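ABC transporter periplasmic-binding protein YtfQ (Mycobacterium smegmatis, PDB 6HB0) probably binds a sugar, likely L-arabinofuranose, outside the membrane and delivers it to an ABC transporter. Local coordinates at residues V240-T245 and Y259-N264; I150-G155 and F212-D217; V197-L202 and M223-A228. All coordinates share one frame; numbering follows the deposited sequence.

Contact 1 of 3, residues V240-T245 and Y259-N264. With ZN (zinc ion), chain F.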
loop_
_atom_site.group_PDB
_atom_site.type_symbol
_atom_site.label_atom_id
_atom_site.label_comp_id
_atom_site.label_asym_id
_atom_site.label_seq_id
_atom_site.Cartn_x
_atom_site.Cartn_y
_atom_site.Cartn_z
ATOM N N VAL A 240 9.771 13.319 -4.527
ATOM C CA VAL A 240 8.617 12.498 -4.905
ATOM C C VAL A 240 8.596 11.330 -3.906
ATOM O O VAL A 240 9.656 10.722 -3.646
ATOM C CB VAL A 240 8.635 12.056 -6.362
ATOM C CG1 VAL A 240 9.939 11.374 -6.754
ATOM C CG2 VAL A 240 7.471 11.131 -6.688
ATOM N N ALA A 241 7.434 11.067 -3.294
ATOM C CA ALA A 241 7.335 10.050 -2.215
ATOM C C ALA A 241 6.165 9.142 -2.371
ATOM O O ALA A 241 5.219 9.449 -3.068
ATOM C CB ALA A 241 7.328 10.704 -0.867
ATOM N N VAL A 242 6.228 7.989 -1.725
ATOM C CA VAL A 242 5.094 7.109 -1.593
ATOM C C VAL A 242 4.447 7.297 -0.232
ATOM O O VAL A 242 5.132 7.492 0.752
ATOM C CB VAL A 242 5.547 5.662 -1.772
ATOM C CG1 VAL A 242 4.356 4.722 -1.719
ATOM C CG2 VAL A 242 6.317 5.502 -3.090
ATOM N N ASP A 243 3.112 7.212 -0.195
ATOM C CA ASP A 243 2.246 7.216 1.023
ATOM C C ASP A 243 1.557 8.589 1.181
ATOM O O ASP A 243 2.176 9.599 1.517
ATOM C CB ASP A 243 2.950 6.907 2.343
ATOM C CG ASP A 243 3.537 5.518 2.445
ATOM O OD1 ASP A 243 3.106 4.564 1.784
ATOM O OD2 ASP A 243 4.449 5.407 3.267
ATOM N N ALA A 244 0.258 8.614 0.961
ATOM C CA ALA A 244 -0.485 9.842 1.069
ATOM C C ALA A 244 -0.983 9.991 2.503
ATOM O O ALA A 244 -2.173 9.920 2.768
ATOM C CB ALA A 244 -1.619 9.808 0.086
ATOM N N THR A 245 -0.054 10.134 3.431
ATOM C CA THR A 245 -0.393 10.287 4.820
ATOM C C THR A 245 -0.604 11.779 5.116
ATOM O O THR A 245 -0.255 12.680 4.332
ATOM C CB THR A 245 0.768 9.823 5.702
ATOM O OG1 THR A 245 1.909 10.660 5.456
ATOM C CG2 THR A 245 1.115 8.381 5.450
ATOM N N TYR A 259 5.418 15.589 -5.194
ATOM C CA TYR A 259 4.468 14.607 -5.662
ATOM C C TYR A 259 4.421 13.422 -4.694
ATOM O O TYR A 259 5.474 12.967 -4.174
ATOM C CB TYR A 259 4.847 14.142 -7.050
ATOM C CG TYR A 259 3.749 13.458 -7.835
ATOM C CD1 TYR A 259 2.610 14.161 -8.236
ATOM C CD2 TYR A 259 3.851 12.131 -8.194
ATOM C CE1 TYR A 259 1.594 13.533 -8.953
ATOM C CE2 TYR A 259 2.850 11.507 -8.924
ATOM C CZ TYR A 259 1.742 12.243 -9.305
ATOM O OH TYR A 259 0.795 11.596 -10.003
ATOM N N ILE A 260 3.193 12.931 -4.452
ATOM C CA ILE A 260 2.965 11.735 -3.668
ATOM C C ILE A 260 2.119 10.740 -4.448
ATOM O O ILE A 260 1.175 11.118 -5.152
ATOM C CB ILE A 260 2.306 12.097 -2.351
ATOM C CG1 ILE A 260 3.295 12.776 -1.433
ATOM C CG2 ILE A 260 1.764 10.842 -1.647
ATOM C CD1 ILE A 260 2.612 13.376 -0.219
ATOM N N VAL A 261 2.476 9.463 -4.361
ATOM C CA VAL A 261 1.694 8.383 -4.919
ATOM C C VAL A 261 1.359 7.386 -3.828
ATOM O O VAL A 261 2.122 7.247 -2.853
ATOM C CB VAL A 261 2.416 7.637 -6.077
ATOM C CG1 VAL A 261 2.660 8.592 -7.226
ATOM C CG2 VAL A 261 3.707 7.052 -5.621
ATOM N N GLU A 262 0.265 6.659 -3.994
ATOM C CA GLU A 262 -0.065 5.547 -3.097
ATOM C C GLU A 262 -0.922 4.596 -3.831
ATOM O O GLU A 262 -1.780 5.023 -4.593
ATOM C CB GLU A 262 -0.796 6.029 -1.855
ATOM C CG GLU A 262 -1.068 4.897 -0.875
ATOM C CD GLU A 262 -1.810 5.308 0.377
ATOM O OE1 GLU A 262 -1.427 6.338 0.948
ATOM O OE2 GLU A 262 -2.747 4.568 0.826
ATOM N N CYS A 263 -0.682 3.298 -3.644
ATOM C CA CYS A 263 -1.588 2.262 -4.057
ATOM C C CYS A 263 -2.297 1.852 -2.759
ATOM O O CYS A 263 -1.654 1.419 -1.800
ATOM C CB CYS A 263 -0.870 1.060 -4.644
ATOM S SG CYS A 263 -1.993 -0.210 -5.270
ATOM N N ASN A 264 -3.603 1.984 -2.723
ATOM C CA ASN A 264 -4.351 1.669 -1.511
ATOM C C ASN A 264 -4.356 0.167 -1.165
ATOM O O ASN A 264 -4.269 -0.703 -2.004
ATOM C CB ASN A 264 -5.824 2.066 -1.630
ATOM C CG ASN A 264 -6.073 3.539 -1.635
ATOM O OD1 ASN A 264 -7.115 3.948 -2.118
ATOM N ND2 ASN A 264 -5.193 4.330 -1.074
HETATM ZN ZN ZN F . -2.575 0.682 -7.266
HETATM O O HOH W 1 -4.063 -0.442 -8.049
#
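Ile260 lays its CG2 methyl under the turn that follows the neighbouring strand: CG2 sits 3.4 Å from Asp243 O and also touches the CB of Ala244. That branch stands opposite the backbone N about CA-CB, which carries it alongside the other segment while CG1 takes the place beside the N. On the other face of the sheet Val240 presents CG2 to the edge of the Tyr259 ring, near its plane, 4.0 Å from CD2; the ring itself leads away and stacks with Trp136. Further along this face Val242 CG2 meets Val261 CG2, and helix 126-140 covers the row of valines. Between these layers the backbones run as parallel neighbours, with Ala241 N bonded to Tyr259 O (2.9 Å), Val261 N to Ala241 O and Asp243 N to Val261 O. Together with helix 246-253 they form a beta-alpha-beta unit in the second lobe of a periplasmic binding protein. Past the last bridge a side chain takes over the pairing. Glu262, fully extended to its carboxylate (chi1 -176°, chi2 -179°), reaches across so that OE1 accepts Ala244 N at 2.8 Å through its anti lone pair. Ala244 is the centre of an inverse gamma turn, so the carboxylate grips the chain just where it bends. The other oxygen, OE2, is approached from above the carboxylate plane by Asn264 ND2 at 3.1 Å. Asp243 OD1 makes a salt bridge with Arg34. Cys263 points SG at a zinc ion, 2.3 Å off, which Glu128, Asp292 and a water also bind.

Contact 2 of 3, residues I150-G155 and F212-D217; sequences IVQLEG and FAQNDD
The Phe212 ring has the amide of Gln152 at its edge: OE1 lies near the ring plane, 3.3 Å from CE2, and the amide and ring planes are 54° apart. The two side chains run side by side in the same direction, both with CG opposite the backbone N. Phe169 of helix 160-173 stacks with the same ring. That Gln152 oxygen also accepts Gln214 NE2 at 2.9 Å; the donor keeps its partner in its own amide plane, tilts 30° from the Gln152 carbonyl plane, and the two amides are steeply inclined to each other. The far end of the Gln214 amide is held too, since Gly155 N gives a nearly straight bond to OE1 (2.7 Å), coming from above the carbonyl plane. With both ends bonded, the amide's flip is fixed. It bridges the C-terminal ends of two parallel strands, 148-154 and 210-213, in the central sheet of a Rossmann-like lobe of a periplasmic binding protein. Their backbones pair through Phe212 N to Val151 O, Leu153 N to Phe212 O (2.9 Å) and Gln214 N to Leu153 O (3.1 Å). Glu154 runs beside Gln214, its CB 3.9 Å from NE2, while its carboxylate is taken by Ser184 and Lys166. On the other face of the sheet, Leu153 CD1 reaches the CB of Ala213, 4.4 Å away.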
loop_
_atom_site.group_PDB
_atom_site.type_symbol
_atom_site.label_atom_id
_atom_site.label_comp_id
_atom_site.label_asym_id
_atom_site.label_seq_id
_atom_site.Cartn_x
_atom_site.Cartn_y
_atom_site.Cartn_z
ATOM N N ILE A 150 19.031 11.667 -9.661
ATOM C CA ILE A 150 18.028 11.204 -8.716
ATOM C C ILE A 150 18.767 10.496 -7.591
ATOM O O ILE A 150 19.668 9.710 -7.856
ATOM C CB ILE A 150 17.089 10.189 -9.375
ATOM C CG1 ILE A 150 16.362 10.827 -10.560
ATOM C CG2 ILE A 150 16.062 9.668 -8.359
ATOM C CD1 ILE A 150 15.684 9.798 -11.454
ATOM N N VAL A 151 18.408 10.799 -6.348
ATOM C CA VAL A 151 18.828 9.946 -5.256
ATOM C C VAL A 151 17.615 9.236 -4.682
ATOM O O VAL A 151 16.524 9.779 -4.681
ATOM C CB VAL A 151 19.612 10.698 -4.202
ATOM C CG1 VAL A 151 20.851 11.344 -4.852
ATOM C CG2 VAL A 151 18.761 11.678 -3.403
ATOM N N GLN A 152 17.812 8.006 -4.224
ATOM C CA GLN A 152 16.730 7.183 -3.753
ATOM C C GLN A 152 16.918 6.747 -2.323
ATOM O O GLN A 152 17.942 6.157 -1.948
ATOM C CB GLN A 152 16.577 5.973 -4.671
ATOM C CG GLN A 152 15.466 5.011 -4.251
ATOM C CD GLN A 152 15.041 3.996 -5.322
ATOM O OE1 GLN A 152 14.035 3.297 -5.150
ATOM N NE2 GLN A 152 15.825 3.869 -6.379
ATOM N N LEU A 153 15.924 7.031 -1.511
ATOM C CA LEU A 153 15.902 6.569 -0.111
ATOM C C LEU A 153 15.063 5.307 -0.120
ATOM O O LEU A 153 13.841 5.349 -0.340
ATOM C CB LEU A 153 15.308 7.646 0.779
ATOM C CG LEU A 153 16.052 8.981 0.803
ATOM C CD1 LEU A 153 15.240 10.039 1.549
ATOM C CD2 LEU A 153 17.391 8.807 1.490
ATOM N N GLU A 154 15.725 4.152 0.048
ATOM C CA GLU A 154 15.048 2.900 0.005
ATOM C C GLU A 154 14.530 2.503 1.369
ATOM O O GLU A 154 15.088 2.897 2.400
ATOM C CB GLU A 154 15.992 1.788 -0.433
ATOM C CG GLU A 154 16.714 2.048 -1.710
ATOM C CD GLU A 154 17.815 0.997 -1.948
ATOM O OE1 GLU A 154 17.776 -0.098 -1.338
ATOM O OE2 GLU A 154 18.687 1.262 -2.792
ATOM N N GLY A 155 13.478 1.697 1.353
ATOM C CA GLY A 155 12.967 1.068 2.538
ATOM C C GLY A 155 13.937 -0.006 3.075
ATOM O O GLY A 155 15.010 -0.257 2.538
ATOM N N PHE A 212 13.707 10.442 -4.558
ATOM C CA PHE A 212 12.615 9.527 -4.507
ATOM C C PHE A 212 12.683 8.823 -3.150
ATOM O O PHE A 212 13.636 8.118 -2.839
ATOM C CB PHE A 212 12.679 8.519 -5.624
ATOM C CG PHE A 212 11.708 7.383 -5.460
ATOM C CD1 PHE A 212 10.385 7.637 -5.160
ATOM C CD2 PHE A 212 12.111 6.071 -5.579
ATOM C CE1 PHE A 212 9.467 6.601 -5.010
ATOM C CE2 PHE A 212 11.206 5.046 -5.435
ATOM C CZ PHE A 212 9.880 5.313 -5.140
ATOM N N ALA A 213 11.687 9.089 -2.336
ATOM C CA ALA A 213 11.577 8.520 -0.981
ATOM C C ALA A 213 10.523 7.431 -1.023
ATOM O O ALA A 213 9.372 7.690 -1.358
ATOM C CB ALA A 213 11.159 9.586 -0.024
ATOM N N GLN A 214 10.915 6.215 -0.709
ATOM C CA GLN A 214 10.003 5.095 -0.794
ATOM C C GLN A 214 8.940 5.084 0.308
ATOM O O GLN A 214 8.082 4.223 0.262
ATOM C CB GLN A 214 10.760 3.770 -0.752
ATOM C CG GLN A 214 11.518 3.485 -1.984
ATOM C CD GLN A 214 12.184 2.139 -1.923
ATOM O OE1 GLN A 214 12.017 1.401 -0.947
ATOM N NE2 GLN A 214 12.971 1.809 -2.964
ATOM N N ASN A 215 8.991 5.994 1.273
ATOM C CA ASN A 215 7.833 6.287 2.115
ATOM C C ASN A 215 7.858 7.730 2.591
ATOM O O ASN A 215 8.844 8.452 2.387
ATOM C CB ASN A 215 7.638 5.276 3.283
ATOM C CG ASN A 215 8.488 5.574 4.486
ATOM O OD1 ASN A 215 9.536 6.233 4.387
ATOM N ND2 ASN A 215 8.050 5.069 5.648
ATOM N N ASP A 216 6.765 8.152 3.236
ATOM C CA ASP A 216 6.610 9.523 3.676
ATOM C C ASP A 216 7.641 9.885 4.737
ATOM O O ASP A 216 8.212 10.948 4.675
ATOM C CB ASP A 216 5.170 9.832 4.181
ATOM C CG ASP A 216 4.785 9.081 5.481
ATOM O OD1 ASP A 216 5.262 7.934 5.690
ATOM O OD2 ASP A 216 3.975 9.623 6.277
ATOM N N ASP A 217 7.882 9.010 5.700
ATOM C CA ASP A 217 8.810 9.352 6.791
ATOM C C ASP A 217 10.223 9.670 6.313
ATOM O O ASP A 217 10.801 10.641 6.729
ATOM C CB ASP A 217 8.842 8.267 7.847
ATOM C CG ASP A 217 7.494 8.098 8.553
ATOM O OD1 ASP A 217 6.821 9.124 8.874
ATOM O OD2 ASP A 217 7.141 6.937 8.760
#

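Contact 3 of 3, residues V197-L202 and M223-A228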
loop_
_atom_site.group_PDB
_atom_site.type_symbol
_atom_site.label_atom_id
_atom_site.label_comp_id
_atom_site.label_asym_id
_atom_site.label_seq_id
_atom_site.Cartn_x
_atom_site.Cartn_y
_atom_site.Cartn_z
ATOM N N VAL A 197 20.513 9.518 5.741
ATOM C CA VAL A 197 20.952 9.126 4.429
ATOM C C VAL A 197 20.971 10.320 3.489
ATOM O O VAL A 197 21.870 10.442 2.682
ATOM C CB VAL A 197 20.065 8.017 3.854
ATOM C CG1 VAL A 197 20.407 7.779 2.396
ATOM C CG2 VAL A 197 20.266 6.752 4.702
ATOM N N MET A 198 19.964 11.189 3.580
ATOM C CA MET A 198 19.985 12.383 2.771
ATOM C C MET A 198 21.207 13.263 3.102
ATOM O O MET A 198 21.776 13.905 2.200
ATOM C CB MET A 198 18.700 13.193 2.977
ATOM C CG MET A 198 18.533 14.307 1.963
ATOM S SD MET A 198 18.240 13.709 0.326
ATOM C CE MET A 198 18.752 15.103 -0.672
ATOM N N GLU A 199 21.583 13.352 4.372
ATOM C CA GLU A 199 22.814 14.104 4.734
ATOM C C GLU A 199 23.983 13.505 3.999
ATOM O O GLU A 199 24.798 14.216 3.413
ATOM C CB GLU A 199 23.101 14.087 6.254
ATOM C CG GLU A 199 22.178 14.954 7.121
ATOM C CD GLU A 199 22.154 14.502 8.609
ATOM O OE1 GLU A 199 23.061 13.720 9.044
ATOM O OE2 GLU A 199 21.225 14.921 9.354
ATOM N N ALA A 200 24.072 12.183 4.008
ATOM C CA ALA A 200 25.161 11.500 3.335
ATOM C C ALA A 200 25.151 11.793 1.834
ATOM O O ALA A 200 26.189 11.972 1.234
ATOM C CB ALA A 200 25.075 10.006 3.549
ATOM N N PHE A 201 23.973 11.784 1.224
ATOM C CA PHE A 201 23.852 12.035 -0.199
ATOM C C PHE A 201 24.319 13.470 -0.535
ATOM O O PHE A 201 24.962 13.692 -1.562
ATOM C CB PHE A 201 22.399 11.883 -0.663
ATOM C CG PHE A 201 21.891 10.479 -0.746
ATOM C CD1 PHE A 201 22.737 9.379 -0.745
ATOM C CD2 PHE A 201 20.538 10.258 -0.899
ATOM C CE1 PHE A 201 22.267 8.110 -0.912
ATOM C CE2 PHE A 201 20.052 8.974 -1.033
ATOM C CZ PHE A 201 20.923 7.903 -1.070
ATOM N N LEU A 202 23.901 14.429 0.265
ATOM C CA LEU A 202 24.274 15.831 0.105
ATOM C C LEU A 202 25.802 16.019 0.193
ATOM O O LEU A 202 26.353 16.916 -0.433
ATOM C CB LEU A 202 23.596 16.706 1.147
ATOM C CG LEU A 202 22.075 16.925 0.933
ATOM C CD1 LEU A 202 21.415 17.372 2.240
ATOM C CD2 LEU A 202 21.773 17.900 -0.187
ATOM N N MET A 223 13.696 16.072 3.682
ATOM C CA MET A 223 13.289 17.464 3.657
ATOM C C MET A 223 14.008 18.265 4.762
ATOM O O MET A 223 14.518 19.350 4.522
ATOM C CB MET A 223 11.760 17.479 3.835
ATOM C CG MET A 223 11.062 18.792 3.969
ATOM S SD MET A 223 9.337 18.532 4.503
ATOM C CE MET A 223 9.506 18.709 6.282
ATOM N N GLU A 224 14.095 17.723 5.968
ATOM C CA GLU A 224 14.838 18.394 7.040
ATOM C C GLU A 224 16.314 18.461 6.782
ATOM O O GLU A 224 16.939 19.438 7.159
ATOM C CB GLU A 224 14.618 17.691 8.361
ATOM C CG GLU A 224 13.231 17.850 8.924
ATOM C CD GLU A 224 13.035 17.084 10.239
ATOM O OE1 GLU A 224 14.044 16.689 10.886
ATOM O OE2 GLU A 224 11.856 16.879 10.618
ATOM N N ALA A 225 16.895 17.430 6.156
ATOM C CA ALA A 225 18.326 17.457 5.844
ATOM C C ALA A 225 18.607 18.508 4.788
ATOM O O ALA A 225 19.625 19.205 4.842
ATOM C CB ALA A 225 18.818 16.102 5.371
ATOM N N ILE A 226 17.703 18.606 3.834
ATOM C CA ILE A 226 17.836 19.560 2.757
ATOM C C ILE A 226 17.776 20.966 3.317
ATOM O O ILE A 226 18.601 21.814 2.944
ATOM C CB ILE A 226 16.747 19.331 1.667
ATOM C CG1 ILE A 226 17.029 18.022 0.973
ATOM C CG2 ILE A 226 16.815 20.407 0.575
ATOM C CD1 ILE A 226 15.904 17.488 0.148
ATOM N N GLU A 227 16.829 21.218 4.213
ATOM C CA GLU A 227 16.728 22.484 4.899
ATOM C C GLU A 227 17.990 22.787 5.727
ATOM O O GLU A 227 18.510 23.894 5.681
ATOM C CB GLU A 227 15.466 22.535 5.775
ATOM C CG GLU A 227 14.208 22.773 4.961
ATOM C CD GLU A 227 12.868 22.627 5.709
ATOM O OE1 GLU A 227 12.730 21.887 6.707
ATOM O OE2 GLU A 227 11.905 23.228 5.224
ATOM N N ALA A 228 18.503 21.810 6.471
ATOM C CA ALA A 228 19.673 22.068 7.319
ATOM C C ALA A 228 20.888 22.436 6.464
ATOM O O ALA A 228 21.714 23.226 6.871
ATOM C CB ALA A 228 19.965 20.875 8.218
#
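Met198 lays its CB and CG against the CB of Ala225 and ends on Ile226. Its CB lies 3.8 Å from Ala225 CB, and its CG is almost as near to that methyl. CG stands opposite the backbone N (chi1 -169°); the chain then bends at chi2, 68°, before straightening towards the methyl end, and this bend brings CE to 3.8 Å from Ile226 CG1, with CD1 of the same residue equally close. The isoleucine meets it with an extended outer branch: CG1 is opposite the carbonyl carbon and CD1 continues outward, so that the two long side chains pass at a slant and touch along CG1 and CD1. One turn further along helix 191-204, Leu202, like the isoleucine, has its CG opposite the carbonyl carbon, and from there one branch does the touching: CD1 rests 3.7 Å from the carbonyl oxygen Ala225 O and 4.3 Å from the CB of the same residue. Ala225 is thus met by Met198 and Leu202, and Glu199 adds its aliphatic part, placing CG 4.0 Å from the alanine methyl at the margin of the contact. The short side chain lets the backbones come close, with the segment axes 8.7 Å apart at their closest and crossing at -43°. These are the helices before and after strand 210-213, packed on one face of the central sheet, as in the three-layer alpha/beta/alpha lobes of periplasmic binding proteins. On the sheet side of helix 191-204, Phe201 and Val197 meet Val151 and Leu153, and Val197 CG1 lies 3.5 Å above the plane of the Phe201 ring, offset toward its rim. Ile226 likewise reaches the sheet, at Ile239. Glu224 and Glu227 form salt bridges with Arg191 and Lys256, respectively.

Overall arrangement
All three contacts belong to one lobe. Contacts 1 and 2, with centres 11 Å apart, are successive parts of the same sheet: strands 210-213 and 238-242 are neighbours, joined at Val240 O to Ala213 N (2.9 Å). Beyond the strand ends, Thr245 OG1 meets Asp216 OD2 at 2.5 Å, linking contact 1 to the zinc site of Asp216 and Asp217. Helix 191-204 of contact 3 packs on strand 148-154 of contact 2, with Leu153 CD2 3.3 Å from Val197 CG1 and the two centres 12 Å apart; contact 3 stays about 9 Å from contact 1 between nearest atoms. Contact 3 lies away from the zinc sites, whereas contact 1 holds the zinc ligand Cys263.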